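Local coordinates for protein nuclease (Salmonella phage SETP3, PDB 4QBN) that probably acts as a magnesium-dependent nuclease of the VRR-NUC family, binding nucleic acid and hydrolysing its ester bonds, at residues 6-11 / 34-39; 13-18 / 44-49; 25-30 / 63-68; 77-80 / 84-87. All coordinates share one frame; numbering follows the deposited sequence.

Contact 1: residues 6-11 / 34-39; sequences RVQKYA and PDLLVI
Asp35, whose OD2 accepts a hydrogen bond from the backbone N of Val50, presents its CB to the amide end of Gln8, with Gln8 NE2 4.2 Å from Asp35 CB. That is packing only; the OD2 bond goes to strand 44-50, and the backbone N of Asp35 is held in turn by Glu49 OE1. The main apolar touch lies one residue on. Gln8 CG rests 4.1 Å from Leu36 CD2, and Gln8 CD follows at 4.2 Å, so the extended stem of the glutamine crosses the leucine branch at a slant. Its CG stands opposite the backbone N (chi1 -175°), which carries the chain out from helix 3-17 toward the sheet. Pro34-Asp35 together with Glu49 fits the signature of the PD-(D/E)XK nuclease fold, in which such acids usually hold the metal; a sulfate lies about 5 Å from the Asp35 side chain. A classic beta bulge opens strand 36-40, Asp35 and Leu36 sharing Val48 as their opposite residue. The other leucine branch, Leu36 CD1, comes 4.4 Å from Ala11 CB, about one helical turn beyond Gln8. Behind Ala11 sits Val85 of helix 82-92, while Leu36 also leans on Val22 of strand 21-27.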
loop_
_atom_site.group_PDB
_atom_site.type_symbol
_atom_site.label_atom_id
_atom_site.label_comp_id
_atom_site.label_asym_id
_atom_site.label_seq_id
_atom_site.Cartn_x
_atom_site.Cartn_y
_atom_site.Cartn_z
ATOM N N ARG A 6 15.469 -3.984 14.617
ATOM C CA ARG A 6 14.913 -3.658 15.933
ATOM C C ARG A 6 13.946 -2.480 15.880
ATOM O O ARG A 6 12.893 -2.499 16.561
ATOM C CB ARG A 6 16.034 -3.364 16.936
ATOM C CG ARG A 6 16.605 -4.652 17.524
ATOM C CD ARG A 6 18.083 -4.781 17.320
ATOM N NE ARG A 6 18.861 -3.625 17.771
ATOM C CZ ARG A 6 20.188 -3.542 17.636
ATOM N NH1 ARG A 6 20.869 -4.531 17.069
ATOM N NH2 ARG A 6 20.839 -2.468 18.072
ATOM N N VAL A 7 14.298 -1.447 15.120
ATOM C CA VAL A 7 13.401 -0.298 14.990
ATOM C C VAL A 7 12.146 -0.748 14.268
ATOM O O VAL A 7 11.034 -0.308 14.567
ATOM C CB VAL A 7 14.051 0.853 14.229
ATOM C CG1 VAL A 7 13.035 2.045 14.000
ATOM C CG2 VAL A 7 15.315 1.320 14.998
ATOM N N GLN A 8 12.308 -1.583 13.247
ATOM C CA GLN A 8 11.138 -2.033 12.505
ATOM C C GLN A 8 10.176 -2.847 13.393
ATOM O O GLN A 8 8.936 -2.724 13.296
ATOM C CB GLN A 8 11.585 -2.869 11.309
ATOM C CG GLN A 8 10.460 -3.266 10.434
ATOM C CD GLN A 8 11.000 -3.865 9.149
ATOM O OE1 GLN A 8 10.718 -5.029 8.820
ATOM N NE2 GLN A 8 11.823 -3.084 8.431
ATOM N N LYS A 9 10.735 -3.699 14.237
ATOM C CA LYS A 9 9.893 -4.484 15.118
ATOM C C LYS A 9 9.153 -3.607 16.124
ATOM O O LYS A 9 8.002 -3.874 16.474
ATOM C CB LYS A 9 10.723 -5.506 15.846
ATOM C CG LYS A 9 9.976 -6.331 16.886
ATOM C CD LYS A 9 10.927 -7.431 17.418
ATOM C CE LYS A 9 10.857 -7.630 18.937
ATOM N NZ LYS A 9 9.621 -8.332 19.399
ATOM N N TYR A 10 9.818 -2.581 16.627
ATOM C CA TYR A 10 9.168 -1.691 17.602
ATOM C C TYR A 10 8.046 -0.937 16.955
ATOM O O TYR A 10 6.942 -0.759 17.523
ATOM C CB TYR A 10 10.198 -0.704 18.133
ATOM C CG TYR A 10 9.660 0.295 19.097
ATOM C CD1 TYR A 10 9.340 -0.067 20.391
ATOM C CD2 TYR A 10 9.512 1.620 18.720
ATOM C CE1 TYR A 10 8.891 0.863 21.300
ATOM C CE2 TYR A 10 9.052 2.579 19.633
ATOM C CZ TYR A 10 8.741 2.188 20.895
ATOM O OH TYR A 10 8.285 3.144 21.788
ATOM N N ALA A 11 8.318 -0.472 15.741
ATOM C CA ALA A 11 7.309 0.256 15.016
ATOM C C ALA A 11 6.098 -0.677 14.796
ATOM O O ALA A 11 4.913 -0.296 14.965
ATOM C CB ALA A 11 7.863 0.782 13.652
ATOM N N PRO A 34 8.112 1.432 0.023
ATOM C CA PRO A 34 8.324 1.671 1.467
ATOM C C PRO A 34 8.399 0.358 2.265
ATOM O O PRO A 34 7.722 -0.624 1.942
ATOM C CB PRO A 34 7.045 2.450 1.866
ATOM C CG PRO A 34 6.755 3.283 0.584
ATOM C CD PRO A 34 7.102 2.327 -0.578
ATOM N N ASP A 35 9.230 0.321 3.309
ATOM C CA ASP A 35 9.405 -0.938 4.065
ATOM C C ASP A 35 8.103 -1.456 4.651
ATOM O O ASP A 35 7.868 -2.702 4.657
ATOM C CB ASP A 35 10.418 -0.757 5.205
ATOM C CG ASP A 35 11.797 -0.479 4.691
ATOM O OD1 ASP A 35 12.177 -1.211 3.738
ATOM O OD2 ASP A 35 12.482 0.447 5.220
ATOM N N LEU A 36 7.280 -0.553 5.211
ATOM C CA LEU A 36 6.053 -0.997 5.885
ATOM C C LEU A 36 4.813 -0.351 5.318
ATOM O O LEU A 36 4.806 0.864 5.031
ATOM C CB LEU A 36 6.110 -0.637 7.385
ATOM C CG LEU A 36 7.223 -1.267 8.200
ATOM C CD1 LEU A 36 7.151 -0.759 9.642
ATOM C CD2 LEU A 36 7.039 -2.829 8.241
ATOM N N LEU A 37 3.750 -1.136 5.135
ATOM C CA LEU A 37 2.395 -0.564 4.887
ATOM C C LEU A 37 1.678 -0.704 6.222
ATOM O O LEU A 37 1.732 -1.790 6.827
ATOM C CB LEU A 37 1.701 -1.427 3.815
ATOM C CG LEU A 37 0.182 -1.178 3.690
ATOM C CD1 LEU A 37 -0.124 0.254 3.194
ATOM C CD2 LEU A 37 -0.377 -2.257 2.747
ATOM N N VAL A 38 1.042 0.374 6.675
ATOM C CA VAL A 38 0.411 0.395 7.984
ATOM C C VAL A 38 -1.008 0.831 7.705
ATOM O O VAL A 38 -1.240 1.922 7.170
ATOM C CB VAL A 38 1.080 1.410 8.941
ATOM C CG1 VAL A 38 0.446 1.352 10.310
ATOM C CG2 VAL A 38 2.591 1.057 9.082
ATOM N N ILE A 39 -1.960 -0.010 8.078
ATOM C CA ILE A 39 -3.387 0.352 7.874
ATOM C C ILE A 39 -3.966 0.566 9.263
ATOM O O ILE A 39 -4.064 -0.405 10.009
ATOM C CB ILE A 39 -4.198 -0.794 7.210
ATOM C CG1 ILE A 39 -3.518 -1.398 5.962
ATOM C CG2 ILE A 39 -5.673 -0.303 6.918
ATOM C CD1 ILE A 39 -3.582 -0.579 4.806
#

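Contact 2: residues 13-18 / 44-49; sequences ERFEAL and VIWFVE
Phe15 meets Trp46 through its CE1: Phe15 CE1 is 3.8 Å from Trp46 CZ3 and 4.1 Å from Trp46 CE3, so the benzo half of the indole does the touching. The planes stand at 89° with the centroid of the Phe15 ring 5.9 Å from that of the six-membered ring of Trp46, but the approach is oblique. On the other flank of the phenyl, Phe15 CE2 lies 4.3 Å from Val48 CG2. The phenyl therefore bridges two residues that share a face of strand 44-50, two places apart. Its CG sits beside the backbone N and opposite the carbonyl carbon (chi1 -63°), which carries the ring from helix 3-17 to the sheet.

One shell out, Val38 on the neighbouring strand and Ile89 of helix 82-92 pack on Phe15, while Phe77 meets Trp46 edge-to-face and Leu88 and Tyr92 also touch the indole. Backbone hydrogen bonds of Trp46 with Val38 and of Val48 with Leu36 fix where these side chains leave the strand. Between helix and strand everything is carbon on carbon, so ring shape and close packing, with no directional polar bond between the segments, probably set the fit.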
loop_
_atom_site.group_PDB
_atom_site.type_symbol
_atom_site.label_atom_id
_atom_site.label_comp_id
_atom_site.label_asym_id
_atom_site.label_seq_id
_atom_site.Cartn_x
_atom_site.Cartn_y
_atom_site.Cartn_z
ATOM N N GLU A 13 5.104 -3.190 16.501
ATOM C CA GLU A 13 4.379 -3.363 17.772
ATOM C C GLU A 13 3.549 -2.164 18.229
ATOM O O GLU A 13 2.413 -2.307 18.712
ATOM C CB GLU A 13 5.381 -3.763 18.870
ATOM C CG GLU A 13 5.983 -5.170 18.620
ATOM C CD GLU A 13 7.106 -5.544 19.582
ATOM O OE1 GLU A 13 7.798 -4.624 20.115
ATOM O OE2 GLU A 13 7.317 -6.772 19.774
ATOM N N ARG A 14 4.112 -0.972 18.082
ATOM C CA ARG A 14 3.378 0.262 18.404
ATOM C C ARG A 14 2.154 0.437 17.518
ATOM O O ARG A 14 1.094 0.820 18.006
ATOM C CB ARG A 14 4.284 1.476 18.242
ATOM C CG ARG A 14 5.438 1.507 19.269
ATOM C CD ARG A 14 5.139 2.260 20.606
ATOM N NE ARG A 14 3.932 3.127 20.666
ATOM C CZ ARG A 14 3.916 4.461 20.843
ATOM N NH1 ARG A 14 5.042 5.155 20.954
ATOM N NH2 ARG A 14 2.755 5.112 20.912
ATOM N N PHE A 15 2.280 0.177 16.219
ATOM C CA PHE A 15 1.139 0.317 15.325
ATOM C C PHE A 15 0.091 -0.739 15.580
ATOM O O PHE A 15 -1.104 -0.474 15.492
ATOM C CB PHE A 15 1.591 0.202 13.867
ATOM C CG PHE A 15 2.543 1.299 13.451
ATOM C CD1 PHE A 15 2.399 2.571 13.962
ATOM C CD2 PHE A 15 3.575 1.041 12.520
ATOM C CE1 PHE A 15 3.267 3.610 13.544
ATOM C CE2 PHE A 15 4.450 2.066 12.121
ATOM C CZ PHE A 15 4.286 3.343 12.650
ATOM N N GLU A 16 0.520 -1.961 15.848
ATOM C CA GLU A 16 -0.466 -2.998 16.144
ATOM C C GLU A 16 -1.220 -2.712 17.449
ATOM O O GLU A 16 -2.404 -3.052 17.561
ATOM C CB GLU A 16 0.198 -4.373 16.174
ATOM C CG GLU A 16 0.569 -4.875 14.772
ATOM C CD GLU A 16 1.361 -6.181 14.819
ATOM O OE1 GLU A 16 1.817 -6.533 15.927
ATOM O OE2 GLU A 16 1.507 -6.871 13.768
ATOM N N ALA A 17 -0.564 -2.032 18.400
ATOM C CA ALA A 17 -1.218 -1.607 19.659
ATOM C C ALA A 17 -2.302 -0.547 19.478
ATOM O O ALA A 17 -3.152 -0.375 20.342
ATOM C CB ALA A 17 -0.173 -1.104 20.673
ATOM N N LEU A 18 -2.272 0.167 18.361
ATOM C CA LEU A 18 -3.293 1.132 17.993
ATOM C C LEU A 18 -4.394 0.504 17.141
ATOM O O LEU A 18 -5.260 1.219 16.644
ATOM C CB LEU A 18 -2.663 2.259 17.162
ATOM C CG LEU A 18 -1.599 3.095 17.916
ATOM C CD1 LEU A 18 -0.881 4.003 16.915
ATOM C CD2 LEU A 18 -2.243 3.909 19.016
ATOM N N VAL A 44 -6.961 5.223 7.813
ATOM C CA VAL A 44 -5.667 5.949 7.749
ATOM C C VAL A 44 -4.574 5.046 7.189
ATOM O O VAL A 44 -4.333 3.952 7.700
ATOM C CB VAL A 44 -5.316 6.471 9.158
ATOM C CG1 VAL A 44 -3.875 7.041 9.185
ATOM C CG2 VAL A 44 -6.312 7.521 9.476
ATOM N N ILE A 45 -3.910 5.473 6.099
ATOM C CA ILE A 45 -2.936 4.561 5.489
ATOM C C ILE A 45 -1.563 5.239 5.583
ATOM O O ILE A 45 -1.438 6.365 5.100
ATOM C CB ILE A 45 -3.234 4.396 3.999
ATOM C CG1 ILE A 45 -4.687 3.967 3.733
ATOM C CG2 ILE A 45 -2.268 3.375 3.361
ATOM C CD1 ILE A 45 -5.001 2.625 4.318
ATOM N N TRP A 46 -0.574 4.577 6.156
ATOM C CA TRP A 46 0.787 5.182 6.256
ATOM C C TRP A 46 1.738 4.248 5.563
ATOM O O TRP A 46 1.603 3.020 5.676
ATOM C CB TRP A 46 1.248 5.308 7.710
ATOM C CG TRP A 46 0.592 6.437 8.525
ATOM C CD1 TRP A 46 -0.407 7.276 8.127
ATOM C CD2 TRP A 46 0.897 6.767 9.868
ATOM N NE1 TRP A 46 -0.718 8.190 9.152
ATOM C CE2 TRP A 46 0.087 7.888 10.230
ATOM C CE3 TRP A 46 1.834 6.246 10.801
ATOM C CZ2 TRP A 46 0.174 8.522 11.490
ATOM C CZ3 TRP A 46 1.924 6.897 12.074
ATOM C CH2 TRP A 46 1.095 8.004 12.391
ATOM N N PHE A 47 2.720 4.830 4.908
ATOM C CA PHE A 47 3.800 4.041 4.337
ATOM C C PHE A 47 5.008 4.463 5.128
ATOM O O PHE A 47 5.297 5.643 5.220
ATOM C CB PHE A 47 3.969 4.435 2.861
ATOM C CG PHE A 47 2.755 4.061 2.042
ATOM C CD1 PHE A 47 2.660 2.761 1.525
ATOM C CD2 PHE A 47 1.753 4.970 1.806
ATOM C CE1 PHE A 47 1.534 2.396 0.797
ATOM C CE2 PHE A 47 0.603 4.627 1.075
ATOM C CZ PHE A 47 0.511 3.303 0.556
ATOM N N VAL A 48 5.708 3.508 5.691
ATOM C CA VAL A 48 6.806 3.864 6.606
ATOM C C VAL A 48 8.120 3.217 6.174
ATOM O O VAL A 48 8.197 2.002 6.000
ATOM C CB VAL A 48 6.462 3.429 8.055
ATOM C CG1 VAL A 48 7.671 3.745 8.984
ATOM C CG2 VAL A 48 5.234 4.213 8.504
ATOM N N GLU A 49 9.181 4.031 6.026
ATOM C CA GLU A 49 10.461 3.503 5.633
ATOM C C GLU A 49 11.302 3.450 6.901
ATOM O O GLU A 49 11.277 4.398 7.644
ATOM C CB GLU A 49 11.108 4.457 4.619
ATOM C CG GLU A 49 12.503 3.990 4.214
ATOM C CD GLU A 49 12.507 2.850 3.140
ATOM O OE1 GLU A 49 11.413 2.425 2.690
ATOM O OE2 GLU A 49 13.608 2.344 2.784
#

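Contact 3: residues 25-30 / 63-68; sequences LSYEGR and LREHER
Tyr27 and Glu65 join the end of strand 21-27, the outermost strand on its side of this chain's own sheet, to helix 60-71, close beside the subunit interface. Residues 25-27 pair there in an antiparallel ladder with a strand of the second subunit, so the sheet runs on through the dimer.

The hydrogen bond comes first. Tyr27 OH donates to Glu65 OE2 over 2.6 Å, and OE2 receives it on its anti lone pair, the one turned away from the other oxygen. The two side chains reach for each other from opposite directions, and the phenol ring and carboxylate planes are turned 65° apart. Glu65 gets there by a bend: CG leaves opposite the backbone N, then chi2 folds to 77°. Ala33 and Pro34 touch the tyrosine side chain.

Charge pairing adds to this: Arg23 NE of the second subunit makes a salt bridge to the same OE2, so that oxygen is gripped from both chains. With Arg68 on OE1, both oxygens of the buried carboxylate are tied, and the arginines would probably keep it ionised. Arg30 only lies near, its NH1 5.7 Å from Glu65 OE1 and not in contact.

Within the helix, Arg68 NH1 makes a salt bridge to Glu65 OE1 at 2.8 Å, NH1 approaching OE1 nearly along the carboxylate C-O bond, with the oxygen 20° out of the guanidinium plane.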
loop_
_atom_site.group_PDB
_atom_site.type_symbol
_atom_site.label_atom_id
_atom_site.label_comp_id
_atom_site.label_asym_id
_atom_site.label_seq_id
_atom_site.Cartn_x
_atom_site.Cartn_y
_atom_site.Cartn_z
ATOM N N LEU A 25 6.250 -4.582 2.651
ATOM C CA LEU A 25 5.856 -4.340 1.273
ATOM C C LEU A 25 6.970 -4.556 0.328
ATOM O O LEU A 25 8.139 -4.322 0.659
ATOM C CB LEU A 25 5.378 -2.879 1.171
ATOM C CG LEU A 25 4.208 -2.582 0.312
ATOM C CD1 LEU A 25 3.079 -3.473 0.768
ATOM C CD2 LEU A 25 3.929 -1.097 0.517
ATOM N N SER A 26 6.643 -4.998 -0.882
ATOM C CA SER A 26 7.632 -5.077 -1.965
ATOM C C SER A 26 6.831 -4.839 -3.259
ATOM O O SER A 26 5.586 -4.838 -3.234
ATOM C CB SER A 26 8.343 -6.432 -1.971
ATOM O OG SER A 26 9.587 -6.341 -2.641
ATOM N N TYR A 27 7.498 -4.537 -4.365
ATOM C CA TYR A 27 6.776 -4.394 -5.614
ATOM C C TYR A 27 7.131 -5.561 -6.467
ATOM O O TYR A 27 8.266 -6.015 -6.399
ATOM C CB TYR A 27 7.213 -3.159 -6.369
ATOM C CG TYR A 27 6.853 -1.836 -5.754
ATOM C CD1 TYR A 27 5.685 -1.658 -5.025
ATOM C CD2 TYR A 27 7.694 -0.745 -5.931
ATOM C CE1 TYR A 27 5.361 -0.394 -4.481
ATOM C CE2 TYR A 27 7.379 0.487 -5.400
ATOM C CZ TYR A 27 6.226 0.662 -4.688
ATOM O OH TYR A 27 5.896 1.914 -4.175
ATOM N N GLU A 28 6.227 -5.983 -7.341
ATOM C CA GLU A 28 6.621 -6.960 -8.356
ATOM C C GLU A 28 7.311 -6.244 -9.505
ATOM O O GLU A 28 6.732 -5.352 -10.155
ATOM C CB GLU A 28 5.418 -7.759 -8.883
ATOM C CG GLU A 28 4.754 -8.653 -7.853
ATOM C CD GLU A 28 3.727 -9.615 -8.479
ATOM O OE1 GLU A 28 3.571 -9.595 -9.729
ATOM O OE2 GLU A 28 3.101 -10.406 -7.725
ATOM N N GLY A 29 8.572 -6.619 -9.730
ATOM C CA GLY A 29 9.367 -6.107 -10.823
ATOM C C GLY A 29 9.790 -4.654 -10.712
ATOM O O GLY A 29 10.039 -4.007 -11.712
ATOM N N ARG A 30 9.900 -4.128 -9.502
ATOM C CA ARG A 30 10.290 -2.740 -9.354
ATOM C C ARG A 30 10.894 -2.624 -7.962
ATOM O O ARG A 30 10.450 -3.316 -7.053
ATOM C CB ARG A 30 9.023 -1.840 -9.435
ATOM C CG ARG A 30 9.286 -0.356 -9.615
ATOM C CD ARG A 30 8.003 0.496 -9.591
ATOM N NE ARG A 30 7.190 0.406 -10.812
ATOM C CZ ARG A 30 7.327 1.190 -11.890
ATOM N NH1 ARG A 30 8.278 2.136 -11.933
ATOM N NH2 ARG A 30 6.511 1.023 -12.940
ATOM N N LEU A 63 13.980 7.966 -2.379
ATOM C CA LEU A 63 13.512 9.342 -2.203
ATOM C C LEU A 63 12.559 9.774 -3.334
ATOM O O LEU A 63 11.607 10.507 -3.076
ATOM C CB LEU A 63 14.694 10.339 -2.111
ATOM C CG LEU A 63 15.472 10.257 -0.780
ATOM C CD1 LEU A 63 16.721 11.151 -0.758
ATOM C CD2 LEU A 63 14.545 10.580 0.425
ATOM N N ARG A 64 12.869 9.400 -4.584
ATOM C CA ARG A 64 12.008 9.825 -5.696
ATOM C C ARG A 64 10.695 9.136 -5.558
ATOM O O ARG A 64 9.655 9.772 -5.784
ATOM C CB ARG A 64 12.633 9.585 -7.113
ATOM C CG ARG A 64 13.104 8.180 -7.445
ATOM C CD ARG A 64 13.634 8.039 -8.947
ATOM N NE ARG A 64 14.140 6.690 -9.275
ATOM C CZ ARG A 64 13.804 5.968 -10.342
ATOM N NH1 ARG A 64 12.962 6.424 -11.245
ATOM N NH2 ARG A 64 14.315 4.772 -10.503
ATOM N N GLU A 65 10.714 7.858 -5.160
ATOM C CA GLU A 65 9.425 7.144 -4.954
ATOM C C GLU A 65 8.588 7.802 -3.824
ATOM O O GLU A 65 7.368 8.049 -3.965
ATOM C CB GLU A 65 9.703 5.667 -4.638
ATOM C CG GLU A 65 8.405 4.818 -4.523
ATOM C CD GLU A 65 7.782 4.472 -5.902
ATOM O OE1 GLU A 65 8.264 4.991 -6.953
ATOM O OE2 GLU A 65 6.841 3.610 -5.953
ATOM N N HIS A 66 9.235 8.193 -2.730
ATOM C CA HIS A 66 8.464 8.879 -1.652
ATOM C C HIS A 66 7.857 10.147 -2.180
ATOM O O HIS A 66 6.724 10.519 -1.847
ATOM C CB HIS A 66 9.388 9.260 -0.473
ATOM C CG HIS A 66 10.012 8.088 0.188
ATOM N ND1 HIS A 66 11.016 8.219 1.131
ATOM C CD2 HIS A 66 9.796 6.760 0.031
ATOM C CE1 HIS A 66 11.391 7.012 1.526
ATOM N NE2 HIS A 66 10.663 6.108 0.886
ATOM N N GLU A 67 8.601 10.852 -3.018
ATOM C CA GLU A 67 8.013 12.107 -3.503
ATOM C C GLU A 67 6.863 11.879 -4.495
ATOM O O GLU A 67 5.966 12.694 -4.536
ATOM C CB GLU A 67 9.047 13.093 -4.024
ATOM C CG GLU A 67 9.751 13.915 -2.863
ATOM C CD GLU A 67 8.843 14.885 -2.022
ATOM O OE1 GLU A 67 8.779 16.085 -2.324
ATOM O OE2 GLU A 67 8.264 14.493 -1.014
ATOM N N ARG A 68 6.911 10.830 -5.328
ATOM C CA ARG A 68 5.779 10.486 -6.209
ATOM C C ARG A 68 4.524 10.224 -5.386
ATOM O O ARG A 68 3.381 10.592 -5.793
ATOM C CB ARG A 68 6.077 9.214 -7.044
ATOM C CG ARG A 68 7.234 9.350 -8.022
ATOM C CD ARG A 68 7.309 8.065 -8.916
ATOM N NE ARG A 68 8.447 8.117 -9.841
ATOM C CZ ARG A 68 9.595 7.450 -9.661
ATOM N NH1 ARG A 68 9.776 6.630 -8.602
ATOM N NH2 ARG A 68 10.552 7.593 -10.546
#

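Contact 4: residues 77-80 / 84-87; sequences FVVG and QVDK
Gln84 reaches back from the first turn of helix 82-92 to Gly80, just past the end of strand 75-79, in a tight beta-alpha unit that lays the helix back against the sheet of this PD-(D/E)XK nuclease fold. The glutamine side chain runs straight once it has left the backbone (chi2 -179°), and its amide lies so that OE1 faces the glycine. Gly80 N donates to Gln84 OE1 over 2.7 Å, in the carbonyl plane of the amide; the C=O...N angle is 157°, but the hydrogen bond is bent at the proton, 135°. A buried backbone N-H at the strand end thereby finds its acceptor in a side chain. Ser81 OG bonds to Gln84 N, so the turn is tied at the other end of the same residue as well.

Nearer the backbone, the stem of Gln84 passes beside Val79, with Val79 CB 4.1 Å from Gln84 CB. One methyl, Val79 CG1, leans on the helix backbone, 3.8 Å from Gln84 O. The other occupies the place between the backbone N and the carbonyl carbon and points at the next helical residue. Val79 also packs on Val48, Val50 and Leu88, and its backbone bonds to Glu49 and Lys51, residues that fit the (D/E)XK part of the signature. Val85 carries the packing over to helix 3-17, touching Val7, Tyr10 and Ala11. The two valines cross at a slant, Val79 CG2 lying 4.0 Å from Val85 CG2.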
loop_
_atom_site.group_PDB
_atom_site.type_symbol
_atom_site.label_atom_id
_atom_site.label_comp_id
_atom_site.label_asym_id
_atom_site.label_seq_id
_atom_site.Cartn_x
_atom_site.Cartn_y
_atom_site.Cartn_z
ATOM N N PHE A 77 6.510 8.251 5.666
ATOM C CA PHE A 77 7.343 8.731 6.798
ATOM C C PHE A 77 8.581 7.925 6.857
ATOM O O PHE A 77 8.563 6.790 6.477
ATOM C CB PHE A 77 6.592 8.531 8.115
ATOM C CG PHE A 77 5.304 9.283 8.145
ATOM C CD1 PHE A 77 5.298 10.678 8.146
ATOM C CD2 PHE A 77 4.092 8.600 8.124
ATOM C CE1 PHE A 77 4.102 11.399 8.141
ATOM C CE2 PHE A 77 2.900 9.322 8.158
ATOM C CZ PHE A 77 2.913 10.711 8.163
ATOM N N VAL A 78 9.682 8.524 7.335
ATOM C CA VAL A 78 10.945 7.774 7.479
ATOM C C VAL A 78 11.342 7.813 8.945
ATOM O O VAL A 78 11.290 8.885 9.564
ATOM C CB VAL A 78 12.077 8.446 6.683
ATOM C CG1 VAL A 78 13.367 7.613 6.853
ATOM C CG2 VAL A 78 11.666 8.565 5.184
ATOM N N VAL A 79 11.659 6.659 9.532
ATOM C CA VAL A 79 12.041 6.654 10.946
ATOM C C VAL A 79 13.310 5.864 11.105
ATOM O O VAL A 79 13.561 4.932 10.380
ATOM C CB VAL A 79 10.941 6.067 11.853
ATOM C CG1 VAL A 79 9.655 6.966 11.819
ATOM C CG2 VAL A 79 10.645 4.639 11.465
ATOM N N GLY A 80 14.139 6.254 12.041
ATOM C CA GLY A 80 15.398 5.549 12.163
ATOM C C GLY A 80 15.819 5.336 13.578
ATOM O O GLY A 80 16.988 5.060 13.865
ATOM N N GLN A 84 12.097 8.351 17.069
ATOM C CA GLN A 84 11.391 8.838 15.898
ATOM C C GLN A 84 10.075 8.136 15.709
ATOM O O GLN A 84 9.142 8.718 15.182
ATOM C CB GLN A 84 12.242 8.745 14.621
ATOM C CG GLN A 84 13.325 9.862 14.636
ATOM C CD GLN A 84 14.195 9.873 13.404
ATOM O OE1 GLN A 84 14.306 8.883 12.710
ATOM N NE2 GLN A 84 14.873 10.994 13.162
ATOM N N VAL A 85 9.997 6.852 16.071
ATOM C CA VAL A 85 8.715 6.161 15.977
ATOM C C VAL A 85 7.715 6.811 16.935
ATOM O O VAL A 85 6.537 7.087 16.604
ATOM C CB VAL A 85 8.876 4.650 16.332
ATOM C CG1 VAL A 85 7.516 3.947 16.478
ATOM C CG2 VAL A 85 9.707 3.950 15.251
ATOM N N ASP A 86 8.175 7.037 18.146
ATOM C CA ASP A 86 7.327 7.669 19.176
ATOM C C ASP A 86 6.847 9.077 18.754
ATOM O O ASP A 86 5.654 9.396 18.919
ATOM C CB ASP A 86 8.078 7.756 20.501
ATOM C CG ASP A 86 8.368 6.376 21.113
ATOM O OD1 ASP A 86 7.579 5.409 20.896
ATOM O OD2 ASP A 86 9.395 6.262 21.821
ATOM N N LYS A 87 7.743 9.882 18.166
ATOM C CA LYS A 87 7.370 11.245 17.708
ATOM C C LYS A 87 6.433 11.216 16.556
ATOM O O LYS A 87 5.589 12.080 16.428
ATOM C CB LYS A 87 8.568 12.071 17.304
ATOM C CG LYS A 87 9.348 12.517 18.436
ATOM C CD LYS A 87 10.527 13.295 17.909
ATOM C CE LYS A 87 11.403 13.728 19.038
ATOM N NZ LYS A 87 12.552 14.551 18.566
#

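From the N terminus, helix 3-17 supplies the first side of contacts 1 and 2. Contact 1 closes a loop through strand 21-27 back to strand 36-40, and contact 2 a loop through both of those strands to 44-50; the two cross, laying successive parts of one helix on neighbouring strands. Contact 3 starts in strand 21-27, inside both loops, and ends in helix 60-71, beyond them, so it crosses each. Its centre lies across the chain's centre from contact 2, and it ties the outer strand to that helix. Contact 4 follows in series, closing a short connection between strand 75-79 and helix 82-92, only three residues between its segments. Tyr10 and Arg14, both bonded to Asp86 OD1, link helix 3-17 to it.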